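Local coordinates for histidine phosphotransfer protein (Medicago truncatula, PDB 4G78) that probably relays phosphoryl groups from cytokinin-sensing histidine kinases to response regulators through an active histidine of its HPt domain, at residues 51-62 / 117-128. Sequence-based numbering, arbitrary orientation. Where two conformers were deposited one is given.
Sequences FDDSEKLLNNMS and LQQLQQEYSLLK
Tyr124 and Lys128 of one helix converge on a single carboxylate oxygen of Glu55 in another, a compact example of how a salt bridge with a shared acceptor can sit beside apolar packing between helices. Tyr124 OH donates to Glu55 OE2 over 2.6 Å on the anti side, while Lys128 NZ reaches the same oxygen from the syn side, also at 2.6 Å, closing a salt bridge. Both donors lie about 20° out of the carboxylate plane, which stands 73° from the tyrosine ring.

Ring packing lies beside this polar group. The Tyr124 side chain enters as a knob into the hole formed by Phe51, Ser54, Glu55 and Leu58, with CE1 3.5 Å from Ser54 CB. Its CG lies anti to the backbone N (chi1 176°), carrying the ring across to the facing helix. The extended chain of Lys128 passes over Phe51, placing CG 3.9 Å from the ring centroid in a CH-pi contact before NZ reaches the acid.

Further along, the packing is aliphatic. Leu58 divides its methyls: CD1 lies 3.8 Å from Tyr124 CG, whereas CD2 turns to Leu120 and, at 4.1 Å, to Leu117 CD1. Met61 SD lies 4.0 Å from Leu120 CD2, and Leu117 CD2 packs on the Ser62 backbone. Helix 92-99 also packs against Leu120.

The two helices run nearly antiparallel, as in the HPt helical bundle. Two donors on one oxygen should favour ionised Glu55, and its bonds tie the tyrosine hydroxyl and lysine ammonium to the same helix against which their carbon portions pack.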
# COMPACT_ATOMS: atom_id res chain seq x y z
N PHE A 51 -1.04 4.33 -5.57
CA PHE A 51 -1.77 3.23 -6.22
C PHE A 51 -1.45 3.23 -7.72
O PHE A 51 -1.21 2.17 -8.32
CB PHE A 51 -3.28 3.36 -6.02
CG PHE A 51 -3.80 3.21 -4.62
CD1 PHE A 51 -3.17 2.47 -3.65
CD2 PHE A 51 -4.98 3.89 -4.28
CE1 PHE A 51 -3.69 2.39 -2.37
CE2 PHE A 51 -5.51 3.77 -2.99
CZ PHE A 51 -4.88 3.05 -2.09
N ASP A 52 -1.47 4.41 -8.35
CA ASP A 52 -1.26 4.45 -9.78
C ASP A 52 0.16 3.95 -10.12
O ASP A 52 0.35 3.13 -11.03
CB ASP A 52 -1.52 5.87 -10.25
CG ASP A 52 -2.98 6.28 -10.31
OD1 ASP A 52 -3.90 5.41 -10.11
OD2 ASP A 52 -3.19 7.50 -10.43
N ASP A 53 1.17 4.40 -9.37
CA ASP A 53 2.54 3.95 -9.61
C ASP A 53 2.69 2.47 -9.35
O ASP A 53 3.36 1.75 -10.09
CB ASP A 53 3.54 4.74 -8.79
CG ASP A 53 3.72 6.22 -9.33
OD1 ASP A 53 3.21 6.56 -10.40
OD2 ASP A 53 4.37 6.93 -8.60
N SER A 54 2.08 1.99 -8.27
CA SER A 54 2.23 0.61 -7.89
C SER A 54 1.59 -0.31 -8.91
O SER A 54 2.15 -1.37 -9.22
CB SER A 54 1.57 0.37 -6.54
OG SER A 54 2.20 1.05 -5.47
N GLU A 55 0.42 0.05 -9.42
CA GLU A 55 -0.26 -0.87 -10.36
C GLU A 55 0.53 -0.96 -11.64
O GLU A 55 0.66 -2.06 -12.22
CB GLU A 55 -1.68 -0.37 -10.57
CG GLU A 55 -2.50 -0.66 -9.30
CD GLU A 55 -3.81 0.05 -9.23
OE1 GLU A 55 -4.35 0.40 -10.27
OE2 GLU A 55 -4.29 0.26 -8.08
N LYS A 56 1.09 0.13 -12.11
CA LYS A 56 1.97 0.08 -13.28
C LYS A 56 3.16 -0.77 -13.01
O LYS A 56 3.58 -1.62 -13.90
CB LYS A 56 2.33 1.49 -13.70
CG LYS A 56 1.26 2.24 -14.46
CD LYS A 56 1.80 2.83 -15.77
CE LYS A 56 0.74 3.65 -16.45
NZ LYS A 56 -0.20 2.79 -17.26
N LEU A 57 3.83 -0.62 -11.86
CA LEU A 57 4.98 -1.36 -11.53
C LEU A 57 4.71 -2.85 -11.45
O LEU A 57 5.46 -3.70 -11.96
CB LEU A 57 5.66 -0.77 -10.28
CG LEU A 57 6.93 -1.38 -9.85
CD1 LEU A 57 7.70 -0.38 -9.01
CD2 LEU A 57 6.73 -2.64 -9.04
N LEU A 58 3.63 -3.23 -10.75
CA LEU A 58 3.27 -4.63 -10.64
C LEU A 58 3.01 -5.21 -12.02
O LEU A 58 3.40 -6.41 -12.26
CB LEU A 58 2.00 -4.80 -9.78
CG LEU A 58 2.23 -4.54 -8.31
CD1 LEU A 58 1.04 -4.75 -7.41
CD2 LEU A 58 3.19 -5.56 -7.76
N ASN A 59 2.34 -4.49 -12.89
CA ASN A 59 2.10 -5.01 -14.27
C ASN A 59 3.45 -5.21 -14.97
O ASN A 59 3.67 -6.23 -15.66
CB ASN A 59 1.20 -4.08 -15.01
CG ASN A 59 -0.23 -4.11 -14.58
OD1 ASN A 59 -0.95 -3.08 -14.90
ND2 ASN A 59 -0.57 -5.23 -13.88
N ASN A 60 4.40 -4.26 -14.78
CA ASN A 60 5.72 -4.44 -15.37
C ASN A 60 6.43 -5.61 -14.87
O ASN A 60 7.11 -6.35 -15.62
CB ASN A 60 6.55 -3.15 -15.17
CG ASN A 60 6.10 -2.02 -16.05
OD1 ASN A 60 5.67 -2.28 -17.14
ND2 ASN A 60 6.23 -0.77 -15.79
N MET A 61 6.33 -5.90 -13.56
CA MET A 61 6.98 -7.04 -12.99
C MET A 61 6.38 -8.35 -13.53
O MET A 61 7.10 -9.32 -13.84
CB MET A 61 6.87 -7.12 -11.44
CG MET A 61 7.73 -6.08 -10.78
SD MET A 61 7.62 -6.02 -9.00
CE MET A 61 8.92 -7.19 -8.65
N SER A 62 5.07 -8.40 -13.62
CA SER A 62 4.39 -9.58 -14.16
C SER A 62 4.88 -9.88 -15.55
O SER A 62 5.21 -11.03 -15.91
CB SER A 62 2.90 -9.25 -14.13
OG SER A 62 2.22 -10.47 -14.50
N LEU A 117 6.15 -12.42 -6.25
CA LEU A 117 5.17 -11.60 -6.97
C LEU A 117 3.73 -11.90 -6.61
O LEU A 117 2.91 -10.99 -6.43
CB LEU A 117 5.39 -11.67 -8.47
CG LEU A 117 4.45 -10.75 -9.30
CD1 LEU A 117 4.60 -9.28 -8.85
CD2 LEU A 117 4.58 -11.07 -10.75
N GLN A 118 3.44 -13.19 -6.40
CA GLN A 118 2.10 -13.53 -5.98
C GLN A 118 1.79 -12.93 -4.58
O GLN A 118 0.71 -12.36 -4.41
CB GLN A 118 1.89 -15.05 -5.93
CG GLN A 118 1.90 -15.78 -7.24
CD GLN A 118 2.19 -17.28 -7.20
OE1 GLN A 118 2.70 -17.86 -6.25
NE2 GLN A 118 1.82 -17.83 -8.34
N GLN A 119 2.74 -12.98 -3.71
CA GLN A 119 2.54 -12.38 -2.39
C GLN A 119 2.39 -10.88 -2.51
O GLN A 119 1.59 -10.28 -1.78
CB GLN A 119 3.68 -12.73 -1.49
CG GLN A 119 3.69 -14.15 -1.01
CD GLN A 119 2.32 -14.41 -0.30
OE1 GLN A 119 1.98 -13.73 0.70
NE2 GLN A 119 1.53 -15.32 -0.93
N LEU A 120 3.19 -10.27 -3.35
CA LEU A 120 3.15 -8.82 -3.53
C LEU A 120 1.80 -8.37 -4.06
O LEU A 120 1.19 -7.40 -3.58
CB LEU A 120 4.29 -8.40 -4.44
CG LEU A 120 4.39 -6.91 -4.72
CD1 LEU A 120 4.53 -6.12 -3.44
CD2 LEU A 120 5.55 -6.62 -5.66
N GLN A 121 1.32 -9.06 -5.09
CA GLN A 121 0.03 -8.71 -5.64
C GLN A 121 -1.08 -8.86 -4.60
O GLN A 121 -1.98 -8.00 -4.51
CB GLN A 121 -0.16 -9.66 -6.83
CG GLN A 121 0.17 -9.35 -8.19
CD GLN A 121 0.37 -10.47 -9.19
OE1 GLN A 121 0.98 -10.27 -10.23
NE2 GLN A 121 -0.12 -11.66 -8.87
N GLN A 122 -1.02 -9.94 -3.83
CA GLN A 122 -2.01 -10.23 -2.76
C GLN A 122 -2.00 -9.08 -1.72
O GLN A 122 -3.04 -8.58 -1.33
CB GLN A 122 -1.74 -11.55 -2.04
CG GLN A 122 -2.69 -11.94 -0.89
CD GLN A 122 -2.96 -13.41 -0.66
OE1 GLN A 122 -4.07 -13.60 -0.19
NE2 GLN A 122 -1.95 -14.18 -1.00
N GLU A 123 -0.82 -8.79 -1.26
CA GLU A 123 -0.66 -7.77 -0.23
C GLU A 123 -1.08 -6.41 -0.73
O GLU A 123 -1.70 -5.62 0.02
CB GLU A 123 0.75 -7.78 0.31
CG GLU A 123 1.02 -9.00 1.17
CD GLU A 123 0.25 -9.05 2.45
OE1 GLU A 123 -0.11 -7.99 2.98
OE2 GLU A 123 -0.08 -10.17 2.93
N TYR A 124 -0.77 -6.07 -1.98
CA TYR A 124 -1.17 -4.80 -2.54
C TYR A 124 -2.69 -4.70 -2.59
O TYR A 124 -3.28 -3.69 -2.20
CB TYR A 124 -0.55 -4.60 -3.93
CG TYR A 124 -1.05 -3.33 -4.54
CD1 TYR A 124 -0.59 -2.09 -4.12
CD2 TYR A 124 -2.03 -3.37 -5.49
CE1 TYR A 124 -1.12 -0.91 -4.63
CE2 TYR A 124 -2.61 -2.19 -5.97
CZ TYR A 124 -2.12 -0.96 -5.56
OH TYR A 124 -2.63 0.23 -6.02
N SER A 125 -3.34 -5.75 -3.07
CA SER A 125 -4.79 -5.71 -3.14
C SER A 125 -5.43 -5.61 -1.76
O SER A 125 -6.40 -4.83 -1.60
CB SER A 125 -5.28 -6.95 -3.90
OG SER A 125 -6.69 -6.99 -3.89
N LEU A 126 -4.91 -6.31 -0.79
CA LEU A 126 -5.44 -6.23 0.59
C LEU A 126 -5.31 -4.82 1.09
O LEU A 126 -6.23 -4.26 1.72
CB LEU A 126 -4.71 -7.20 1.52
CG LEU A 126 -5.03 -8.67 1.33
CD1 LEU A 126 -4.04 -9.53 2.04
CD2 LEU A 126 -6.50 -8.92 1.87
N LEU A 127 -4.13 -4.22 0.87
CA LEU A 127 -3.91 -2.85 1.35
C LEU A 127 -4.88 -1.89 0.68
O LEU A 127 -5.50 -1.05 1.34
CB LEU A 127 -2.48 -2.47 1.07
CG LEU A 127 -2.18 -1.01 1.39
CD1 LEU A 127 -2.20 -0.73 2.88
CD2 LEU A 127 -0.93 -0.61 0.76
N LYS A 128 -4.94 -1.96 -0.66
CA LYS A 128 -5.76 -0.99 -1.40
C LYS A 128 -7.21 -1.11 -0.98
O LYS A 128 -7.90 -0.10 -0.75
CB LYS A 128 -5.58 -1.20 -2.89
CG LYS A 128 -6.39 -0.22 -3.70
CD LYS A 128 -6.14 -0.27 -5.17
CE LYS A 128 -6.81 0.80 -5.96
NZ LYS A 128 -6.79 0.55 -7.41